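Local coordinates for protein glucosamine--fructose-6-phosphate aminotransferase [isomerizing] (Francisella tularensis subsp. tularensis, PDB 3TBF) that probably carries out the isomerising half of glucosamine-6-phosphate synthesis, turning fructose 6-phosphate and glutamine-derived ammonia into glucosamine 6-phosphate through its two SIS domains, at residues 121-124 and 125-129; 139-142 and 143-146; 290-293 and 294-298. All coordinates share one frame; numbering follows the deposited sequence.

Contacts 1 and 2 are neighbours in the first SIS domain, on consecutive crossovers of its parallel sheet, with centres 16 Å apart. They meet through Glu146: its OE2 forms a salt bridge with Arg122 NH2 at 2.7 Å, and its backbone O lies 2.6 Å from Lys125 NZ, a probable hydrogen bond. Beside these polar links Leu121 packs on Leu143. Contact 3 belongs to the second SIS domain, on a helix linking two strands of that domain's own five-stranded parallel sheet. Its centre is 43 Å from that of contact 1 and 45 Å from that of contact 2, and its nearest atoms lie about 32 Å from contact 1 and about 33 Å from contact 2.

Contact 1 of 3, residues 121-124 and 125-129; sequences LRKS and KKQNY
Tyr129 sets the edge of its ring against Ser124. Its CD2 lies 3.4 Å from Ser124 O, which sits near the ring plane, and its CE2 is 3.5 Å from Ser124 CB. With chi1 at -67°, the Tyr129 ring stands beside its own backbone N and turns back to Ser124; it also meets Phe105 of strand 103-109 edge to face. The Ser124 hydroxyl turns back along the helix to Leu121: OG lies between its backbone N and carbonyl carbon (chi1 84°) and donates to Leu121 O at 2.6 Å, in the carbonyl plane and on a lone pair. The same Leu121 O receives a weak bond from Lys125 N, which also reaches weakly to Arg122 O.

From Ser124 to Gln127 the chain folds into a type I beta turn, closed by Gln127 N donating to Ser124 O at 3.0 Å. The donor stands well above the carbonyl plane. Lys126 N bonds to Lys123 O, again from above the plane, and these two successive i to i+3 bonds lead out of the helical part. The Lys123 chain crosses that of Gln127 at a slant, its CG and CE packing on the end of the Gln127 chain. Lys123 NZ goes on to Ile92 O and Asn97 OD1; the main partner of both Lys125 and Arg122 is Glu146.

This is the helix-to-strand turn of a beta-alpha-beta crossover in the SIS domain, leading into strand 129-136. Chemically, Leu121 O is met by a serine hydroxyl and Lys123 O and Ser124 O by turn amides, while the ammonium groups of Lys123 and Lys125 tie the turn to neighbouring parts of the domain, the first to Ile92 and Asn97, the second to Glu146.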
ATOM      1  N   LEU A 121       2.652  -3.975 -19.669  1.00 16.10           N
ATOM      2  CA  LEU A 121       3.418  -3.322 -20.695  1.00 16.25           C
ATOM      3  C   LEU A 121       2.617  -3.345 -22.021  1.00 16.80           C
ATOM      4  O   LEU A 121       2.483  -2.330 -22.699  1.00 17.26           O
ATOM      5  CB  LEU A 121       4.815  -3.910 -20.801  1.00 16.17           C
ATOM      6  CG  LEU A 121       5.687  -3.457 -21.984  1.00 16.24           C
ATOM      7  CD1 LEU A 121       5.983  -1.988 -21.926  1.00 10.49           C
ATOM      8  CD2 LEU A 121       6.992  -4.266 -22.104  1.00 15.12           C
ATOM      9  N   ARG A 122       2.028  -4.477 -22.363  1.00 17.29           N
ATOM     10  CA  ARG A 122       1.325  -4.584 -23.639  1.00 18.53           C
ATOM     11  C   ARG A 122       0.167  -3.619 -23.719  1.00 19.66           C
ATOM     12  O   ARG A 122      -0.067  -3.012 -24.765  1.00 20.97           O
ATOM     13  CB  ARG A 122       0.870  -6.013 -23.900  1.00 18.31           C
ATOM     14  CG  ARG A 122       2.065  -6.874 -24.255  1.00 20.16           C
ATOM     15  CD  ARG A 122       1.816  -8.334 -24.031  1.00 22.92           C
ATOM     16  NE  ARG A 122       2.995  -9.097 -24.462  1.00 26.54           N
ATOM     17  CZ  ARG A 122       3.090 -10.425 -24.424  1.00 27.62           C
ATOM     18  NH1 ARG A 122       2.076 -11.150 -23.964  1.00 29.13           N
ATOM     19  NH2 ARG A 122       4.194 -11.031 -24.836  1.00 26.88           N
ATOM     20  N   LYS A 123      -0.534  -3.451 -22.610  1.00 19.83           N
ATOM     21  CA  LYS A 123      -1.623  -2.509 -22.556  1.00 20.83           C
ATOM     22  C   LYS A 123      -1.117  -1.080 -22.722  1.00 21.18           C
ATOM     23  O   LYS A 123      -1.715  -0.279 -23.444  1.00 22.30           O
ATOM     24  CB  LYS A 123      -2.407  -2.717 -21.252  1.00 20.96           C
ATOM     25  CG  LYS A 123      -3.133  -1.506 -20.721  1.00 23.96           C
ATOM     26  CD  LYS A 123      -4.059  -1.833 -19.530  1.00 26.72           C
ATOM     27  CE  LYS A 123      -4.134  -0.602 -18.564  1.00 27.96           C
ATOM     28  NZ  LYS A 123      -5.391  -0.612 -17.800  1.00 28.31           N
ATOM     29  N   SER A 124       0.014  -0.773 -22.111  1.00 21.73           N
ATOM     30  CA  SER A 124       0.573   0.583 -22.147  1.00 21.92           C
ATOM     31  C   SER A 124       0.838   1.080 -23.570  1.00 22.82           C
ATOM     32  O   SER A 124       0.927   2.278 -23.829  1.00 22.03           O
ATOM     33  CB  SER A 124       1.869   0.624 -21.330  1.00 20.38           C
ATOM     34  OG  SER A 124       2.936   0.194 -22.113  1.00 19.17           O
ATOM     35  N   LYS A 125       1.037   0.146 -24.479  1.00 24.81           N
ATOM     36  CA  LYS A 125       1.374   0.507 -25.866  1.00 27.09           C
ATOM     37  C   LYS A 125       0.199   1.085 -26.655  1.00 28.04           C
ATOM     38  O   LYS A 125       0.401   1.755 -27.649  1.00 28.19           O
ATOM     39  CB  LYS A 125       1.976  -0.689 -26.601  1.00 27.46           C
ATOM     40  CG  LYS A 125       3.488  -0.665 -26.434  1.00 28.89           C
ATOM     41  CD  LYS A 125       4.043  -2.007 -26.353  1.00 31.47           C
ATOM     42  CE  LYS A 125       5.548  -1.926 -26.274  1.00 33.28           C
ATOM     43  NZ  LYS A 125       6.106  -3.043 -27.084  1.00 35.08           N
ATOM     44  N   LYS A 126      -1.008   0.846 -26.172  1.00 28.61           N
ATOM     45  CA  LYS A 126      -2.191   1.522 -26.658  1.00 30.39           C
ATOM     46  C   LYS A 126      -2.512   2.794 -25.876  1.00 29.45           C
ATOM     47  O   LYS A 126      -3.560   3.355 -26.097  1.00 28.85           O
ATOM     48  CB  LYS A 126      -3.395   0.620 -26.489  1.00 31.17           C
ATOM     49  CG  LYS A 126      -3.296  -0.677 -27.270  1.00 36.69           C
ATOM     50  CD  LYS A 126      -4.091  -1.769 -26.572  1.00 41.99           C
ATOM     51  CE  LYS A 126      -3.876  -3.116 -27.240  1.00 45.76           C
ATOM     52  NZ  LYS A 126      -4.777  -4.137 -26.624  1.00 48.57           N
ATOM     53  N   GLN A 127      -1.648   3.248 -24.968  1.00 28.00           N
ATOM     54  CA  GLN A 127      -2.000   4.399 -24.143  1.00 27.57           C
ATOM     55  C   GLN A 127      -1.029   5.525 -24.417  1.00 28.69           C
ATOM     56  O   GLN A 127      -0.084   5.400 -25.188  1.00 28.56           O
ATOM     57  CB  GLN A 127      -2.049   4.004 -22.657  1.00 26.33           C
ATOM     58  CG  GLN A 127      -3.216   3.048 -22.332  1.00 25.48           C
ATOM     59  CD  GLN A 127      -3.314   2.632 -20.854  1.00 23.57           C
ATOM     60  OE1 GLN A 127      -4.373   2.785 -20.217  1.00 20.84           O
ATOM     61  NE2 GLN A 127      -2.235   2.080 -20.321  1.00 19.39           N
ATOM     62  N   ASN A 128      -1.258   6.632 -23.753  1.00 29.86           N
ATOM     63  CA  ASN A 128      -0.492   7.833 -23.964  1.00 31.18           C
ATOM     64  C   ASN A 128       0.936   7.860 -23.380  1.00 29.43           C
ATOM     65  O   ASN A 128       1.401   8.914 -22.981  1.00 29.91           O
ATOM     66  CB  ASN A 128      -1.297   8.972 -23.332  1.00 32.39           C
ATOM     67  CG  ASN A 128      -0.908  10.326 -23.856  1.00 36.58           C
ATOM     68  OD1 ASN A 128      -0.366  10.445 -24.980  1.00 43.18           O
ATOM     69  ND2 ASN A 128      -1.186  11.370 -23.057  1.00 38.82           N
ATOM     70  N   TYR A 129       1.646   6.752 -23.303  1.00 27.91           N
ATOM     71  CA  TYR A 129       2.998   6.846 -22.714  1.00 27.54           C
ATOM     72  C   TYR A 129       3.991   7.264 -23.789  1.00 27.76           C
ATOM     73  O   TYR A 129       3.784   6.959 -24.965  1.00 28.51           O
ATOM     74  CB  TYR A 129       3.462   5.513 -22.133  1.00 27.04           C
ATOM     75  CG  TYR A 129       2.685   5.049 -20.936  1.00 25.12           C
ATOM     76  CD1 TYR A 129       3.001   5.504 -19.677  1.00 25.29           C
ATOM     77  CD2 TYR A 129       1.651   4.146 -21.058  1.00 24.89           C
ATOM     78  CE1 TYR A 129       2.320   5.075 -18.552  1.00 23.58           C
ATOM     79  CE2 TYR A 129       0.949   3.717 -19.953  1.00 24.77           C
ATOM     80  CZ  TYR A 129       1.298   4.182 -18.692  1.00 24.78           C
ATOM     81  OH  TYR A 129       0.604   3.759 -17.583  1.00 23.76           O
TER

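Contact 2 of 3, residues 139-142 and 143-146; sequences PNSS and LVRE
Arg145 folds its guanidinium back over the peptide joining Ser141 to Ser142, so that one face lies above Ser141 C and Ser142 N, both displaced from the centre of the group. A bend at chi3 (-55°) turns the chain toward the start of its own helix, and CG passes 3.3 Å from Ser141 O. At the guanidinium edge NH1 makes a weak bond to Asn140 OD1, 3.4 Å long, with the amide plane turned 62° from the guanidinium. NH2 comes close to Ser142 OG, whose hydrogen bond is instead with Glu113.

Ser141 is the N-cap of helix 142-146, the short helix that carries the SIS-domain sheet from strand 129-136 across to its edge strand 149-152. Its backbone O takes Arg145 N at 2.9 Å, opening the i to i+4 ladder. Ser141 OG is hydrogen-bonded back to Val138 O and has Val144 CG2 against it at 3.2 Å. Val144 also packs on Ala150 and Met152 of the edge strand, while Leu143 is buried, touching Leu118, Cys134, Ser107 and Ser109.

One step on, Glu146 N bonds to Ser142 O at 2.8 Å, and the Glu146 side chain runs past that oxygen, CB and CG each at 3.3 Å. Its carboxylate, whose main partner is Arg122, has Ser142 CB 3.8 Å from OE2.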
ATOM      1  N   PRO A 139      18.359 -11.033 -20.045  1.00 27.69           N
ATOM      2  CA  PRO A 139      18.296 -10.429 -21.372  1.00 29.58           C
ATOM      3  C   PRO A 139      17.651 -11.411 -22.324  1.00 31.44           C
ATOM      4  O   PRO A 139      17.798 -12.653 -22.188  1.00 33.20           O
ATOM      5  CB  PRO A 139      19.775 -10.184 -21.744  1.00 30.18           C
ATOM      6  CG  PRO A 139      20.553 -11.191 -20.954  1.00 29.67           C
ATOM      7  CD  PRO A 139      19.712 -11.497 -19.700  1.00 28.07           C
ATOM      8  N   ASN A 140      16.943 -10.886 -23.290  1.00 32.37           N
ATOM      9  CA  ASN A 140      16.185 -11.776 -24.149  1.00 34.13           C
ATOM     10  C   ASN A 140      14.999 -12.414 -23.396  1.00 32.36           C
ATOM     11  O   ASN A 140      14.829 -13.628 -23.341  1.00 33.49           O
ATOM     12  CB  ASN A 140      17.059 -12.855 -24.797  1.00 34.67           C
ATOM     13  CG  ASN A 140      16.294 -13.608 -25.871  1.00 40.67           C
ATOM     14  OD1 ASN A 140      15.568 -12.982 -26.653  1.00 46.32           O
ATOM     15  ND2 ASN A 140      16.377 -14.955 -25.870  1.00 44.53           N
ATOM     16  N   SER A 141      14.197 -11.557 -22.795  1.00 30.16           N
ATOM     17  CA  SER A 141      12.982 -11.959 -22.125  1.00 27.79           C
ATOM     18  C   SER A 141      11.918 -11.107 -22.782  1.00 25.52           C
ATOM     19  O   SER A 141      12.239 -10.163 -23.445  1.00 24.93           O
ATOM     20  CB  SER A 141      13.090 -11.698 -20.626  1.00 26.92           C
ATOM     21  OG  SER A 141      13.426 -10.347 -20.382  1.00 27.48           O
ATOM     22  N   SER A 142      10.665 -11.475 -22.641  1.00 24.53           N
ATOM     23  CA  SER A 142       9.586 -10.751 -23.285  1.00 23.32           C
ATOM     24  C   SER A 142       9.613  -9.286 -22.877  1.00 22.54           C
ATOM     25  O   SER A 142       9.488  -8.412 -23.721  1.00 22.16           O
ATOM     26  CB  SER A 142       8.251 -11.352 -22.893  1.00 23.40           C
ATOM     27  OG  SER A 142       8.219 -12.733 -23.156  1.00 22.45           O
ATOM     28  N   LEU A 143       9.800  -9.023 -21.585  1.00 21.23           N
ATOM     29  CA  LEU A 143       9.860  -7.658 -21.100  1.00 21.37           C
ATOM     30  C   LEU A 143      10.985  -6.825 -21.722  1.00 21.14           C
ATOM     31  O   LEU A 143      10.772  -5.661 -22.063  1.00 22.44           O
ATOM     32  CB  LEU A 143       9.986  -7.629 -19.587  1.00 20.51           C
ATOM     33  CG  LEU A 143       8.685  -7.725 -18.793  1.00 23.19           C
ATOM     34  CD1 LEU A 143       9.062  -7.736 -17.310  1.00 23.97           C
ATOM     35  CD2 LEU A 143       7.676  -6.619 -19.095  1.00 20.00           C
ATOM     36  N   VAL A 144      12.175  -7.402 -21.836  1.00 20.57           N
ATOM     37  CA  VAL A 144      13.276  -6.733 -22.514  1.00 20.50           C
ATOM     38  C   VAL A 144      12.991  -6.535 -24.007  1.00 20.09           C
ATOM     39  O   VAL A 144      13.166  -5.453 -24.534  1.00 20.74           O
ATOM     40  CB  VAL A 144      14.575  -7.492 -22.314  1.00 20.85           C
ATOM     41  CG1 VAL A 144      15.691  -6.900 -23.194  1.00 21.75           C
ATOM     42  CG2 VAL A 144      14.954  -7.554 -20.803  1.00 18.18           C
ATOM     43  N   ARG A 145      12.503  -7.553 -24.680  1.00 19.29           N
ATOM     44  CA  ARG A 145      12.222  -7.415 -26.113  1.00 20.39           C
ATOM     45  C   ARG A 145      11.129  -6.385 -26.401  1.00 19.30           C
ATOM     46  O   ARG A 145      11.197  -5.611 -27.332  1.00 17.91           O
ATOM     47  CB  ARG A 145      11.863  -8.764 -26.742  1.00 20.25           C
ATOM     48  CG  ARG A 145      13.013  -9.784 -26.660  1.00 22.17           C
ATOM     49  CD  ARG A 145      12.685 -11.075 -27.445  1.00 22.02           C
ATOM     50  NE  ARG A 145      11.429 -11.668 -27.000  1.00 21.61           N
ATOM     51  CZ  ARG A 145      11.304 -12.683 -26.162  1.00 22.99           C
ATOM     52  NH1 ARG A 145      12.360 -13.265 -25.633  1.00 24.92           N
ATOM     53  NH2 ARG A 145      10.091 -13.123 -25.863  1.00 26.42           N
ATOM     54  N   GLU A 146      10.122  -6.356 -25.557  1.00 20.18           N
ATOM     55  CA  GLU A 146       8.991  -5.536 -25.856  1.00 20.92           C
ATOM     56  C   GLU A 146       9.108  -4.139 -25.316  1.00 21.33           C
ATOM     57  O   GLU A 146       8.266  -3.322 -25.655  1.00 22.31           O
ATOM     58  CB  GLU A 146       7.749  -6.209 -25.398  1.00 20.70           C
ATOM     59  CG  GLU A 146       7.529  -7.493 -26.155  1.00 21.66           C
ATOM     60  CD  GLU A 146       6.288  -8.219 -25.679  1.00 24.50           C
ATOM     61  OE1 GLU A 146       5.251  -7.543 -25.463  1.00 28.89           O
ATOM     62  OE2 GLU A 146       6.334  -9.469 -25.531  1.00 25.15           O
TER

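Contact 3 of 3, residues 290-293 and 294-298; sequences DKTL and SNLQE
Thr292 chi1 of -77° puts OG1 beside the backbone N and leaves the methyl CG2 anti to that N, and Leu296 sets CG beside its own N (chi1 -79°). With these two settings the chains run alongside each other in one direction, one turn apart on the helix, with Thr292 CG2 3.6 Å from Leu296 CD1. Leu296 CB and CG also lie against Thr292 O, the acceptor for Leu296 N at 2.7 Å. Leu296 packs on Ala281 and Val283 of strand 278-283. Thr292 OG1 makes a weak bond back to Leu288 O.

Helix 289-301 is the connection of a beta-alpha-beta unit in the second SIS domain, between strands 278-283 and 305-311 of the parallel sheet. Regular i to i+4 bonds run through it: Ser294 N to Asp290 O, Asn295 N to Lys291 O at 2.8 Å, and Gln297 N to Leu293 O.

Asn295 bends its amide back along the helix, placing OD1 3.1 Å from Lys291 O. Two acceptors meet there, so the pair is no bond; the partner of OD1 is Arg235 NE, and that hydrogen bond helps fix the rotation of the amide. Ser294 CB lies 3.3 Å from both Asp290 O and Lys291 O on the exposed side. The Lys291 chain packs on Tyr94 of the second subunit.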
ATOM      1  N   ASP A 290      13.895  11.097  15.638  1.00 39.14           N
ATOM      2  CA  ASP A 290      13.100  11.415  16.816  1.00 39.91           C
ATOM      3  C   ASP A 290      11.645  10.954  16.654  1.00 38.81           C
ATOM      4  O   ASP A 290      11.044  10.404  17.603  1.00 38.59           O
ATOM      5  CB  ASP A 290      13.249  12.900  17.166  1.00 41.69           C
ATOM      6  CG  ASP A 290      14.629  13.232  17.813  1.00 46.94           C
ATOM      7  OD1 ASP A 290      15.397  12.300  18.176  1.00 51.01           O
ATOM      8  OD2 ASP A 290      14.947  14.432  17.998  1.00 53.68           O
ATOM      9  N   LYS A 291      11.085  11.093  15.455  1.00 37.64           N
ATOM     10  CA  LYS A 291       9.723  10.561  15.241  1.00 37.64           C
ATOM     11  C   LYS A 291       9.699   9.039  15.439  1.00 35.50           C
ATOM     12  O   LYS A 291       8.769   8.492  16.055  1.00 34.06           O
ATOM     13  CB  LYS A 291       9.171  10.823  13.830  1.00 38.36           C
ATOM     14  CG  LYS A 291       9.404  12.174  13.205  1.00 41.63           C
ATOM     15  CD  LYS A 291       8.667  13.267  13.880  1.00 46.70           C
ATOM     16  CE  LYS A 291       9.000  14.603  13.178  1.00 50.67           C
ATOM     17  NZ  LYS A 291      10.471  15.011  13.147  1.00 51.58           N
ATOM     18  N   THR A 292      10.729   8.375  14.901  1.00 33.24           N
ATOM     19  CA  THR A 292      10.773   6.923  14.902  1.00 31.47           C
ATOM     20  C   THR A 292      10.952   6.382  16.319  1.00 31.71           C
ATOM     21  O   THR A 292      10.272   5.443  16.736  1.00 30.19           O
ATOM     22  CB  THR A 292      11.873   6.414  13.952  1.00 30.98           C
ATOM     23  OG1 THR A 292      11.417   6.517  12.595  1.00 28.55           O
ATOM     24  CG2 THR A 292      12.214   4.982  14.251  1.00 29.05           C
ATOM     25  N   LEU A 293      11.853   6.993  17.064  1.00 32.95           N
ATOM     26  CA  LEU A 293      12.041   6.642  18.478  1.00 35.10           C
ATOM     27  C   LEU A 293      10.750   6.847  19.294  1.00 36.00           C
ATOM     28  O   LEU A 293      10.413   6.056  20.204  1.00 34.86           O
ATOM     29  CB  LEU A 293      13.156   7.498  19.086  1.00 36.16           C
ATOM     30  CG  LEU A 293      14.548   7.097  18.651  1.00 37.55           C
ATOM     31  CD1 LEU A 293      15.572   8.196  19.077  1.00 40.61           C
ATOM     32  CD2 LEU A 293      14.903   5.727  19.243  1.00 38.68           C
ATOM     33  N   SER A 294      10.032   7.907  18.933  1.00 36.70           N
ATOM     34  CA  SER A 294       8.745   8.181  19.530  1.00 38.15           C
ATOM     35  C   SER A 294       7.718   7.090  19.151  1.00 37.80           C
ATOM     36  O   SER A 294       6.957   6.631  20.011  1.00 38.70           O
ATOM     37  CB  SER A 294       8.290   9.583  19.125  1.00 38.34           C
ATOM     38  OG  SER A 294       6.955   9.789  19.481  1.00 40.78           O
ATOM     39  N   ASN A 295       7.708   6.651  17.888  1.00 36.92           N
ATOM     40  CA  ASN A 295       6.802   5.566  17.475  1.00 35.76           C
ATOM     41  C   ASN A 295       7.196   4.255  18.140  1.00 36.14           C
ATOM     42  O   ASN A 295       6.366   3.440  18.553  1.00 35.57           O
ATOM     43  CB  ASN A 295       6.817   5.381  15.970  1.00 35.04           C
ATOM     44  CG  ASN A 295       6.394   6.640  15.199  1.00 35.97           C
ATOM     45  OD1 ASN A 295       6.965   6.931  14.134  1.00 36.51           O
ATOM     46  ND2 ASN A 295       5.384   7.374  15.711  1.00 35.31           N
ATOM     47  N   LEU A 296       8.500   4.063  18.271  1.00 36.94           N
ATOM     48  CA  LEU A 296       8.995   2.866  18.888  1.00 37.79           C
ATOM     49  C   LEU A 296       8.641   2.828  20.369  1.00 39.03           C
ATOM     50  O   LEU A 296       8.381   1.771  20.922  1.00 37.77           O
ATOM     51  CB  LEU A 296      10.490   2.746  18.626  1.00 37.63           C
ATOM     52  CG  LEU A 296      10.777   2.225  17.215  1.00 37.93           C
ATOM     53  CD1 LEU A 296      12.195   2.509  16.800  1.00 37.36           C
ATOM     54  CD2 LEU A 296      10.497   0.737  17.141  1.00 40.02           C
ATOM     55  N   GLN A 297       8.604   4.003  20.990  1.00 42.03           N
ATOM     56  CA  GLN A 297       8.206   4.115  22.385  1.00 44.57           C
ATOM     57  C   GLN A 297       6.766   3.649  22.547  1.00 44.98           C
ATOM     58  O   GLN A 297       6.471   2.821  23.416  1.00 44.71           O
ATOM     59  CB  GLN A 297       8.381   5.544  22.893  1.00 45.97           C
ATOM     60  CG  GLN A 297       8.242   5.676  24.434  1.00 50.72           C
ATOM     61  CD  GLN A 297       9.327   4.897  25.222  1.00 54.81           C
ATOM     62  OE1 GLN A 297      10.528   5.230  25.145  1.00 58.42           O
ATOM     63  NE2 GLN A 297       8.902   3.873  26.000  1.00 54.76           N
ATOM     64  N   GLU A 298       5.880   4.136  21.675  1.00 45.82           N
ATOM     65  CA  GLU A 298       4.473   3.723  21.721  1.00 46.56           C
ATOM     66  C   GLU A 298       4.454   2.196  21.731  1.00 45.72           C
ATOM     67  O   GLU A 298       3.807   1.582  22.597  1.00 46.13           O
ATOM     68  CB  GLU A 298       3.648   4.249  20.524  1.00 46.57           C
ATOM     69  CG  GLU A 298       3.462   5.790  20.425  1.00 50.48           C
ATOM     70  CD  GLU A 298       2.292   6.230  19.445  1.00 55.88           C
ATOM     71  OE1 GLU A 298       1.108   6.239  19.886  1.00 57.61           O
ATOM     72  OE2 GLU A 298       2.559   6.585  18.245  1.00 57.17           O
TER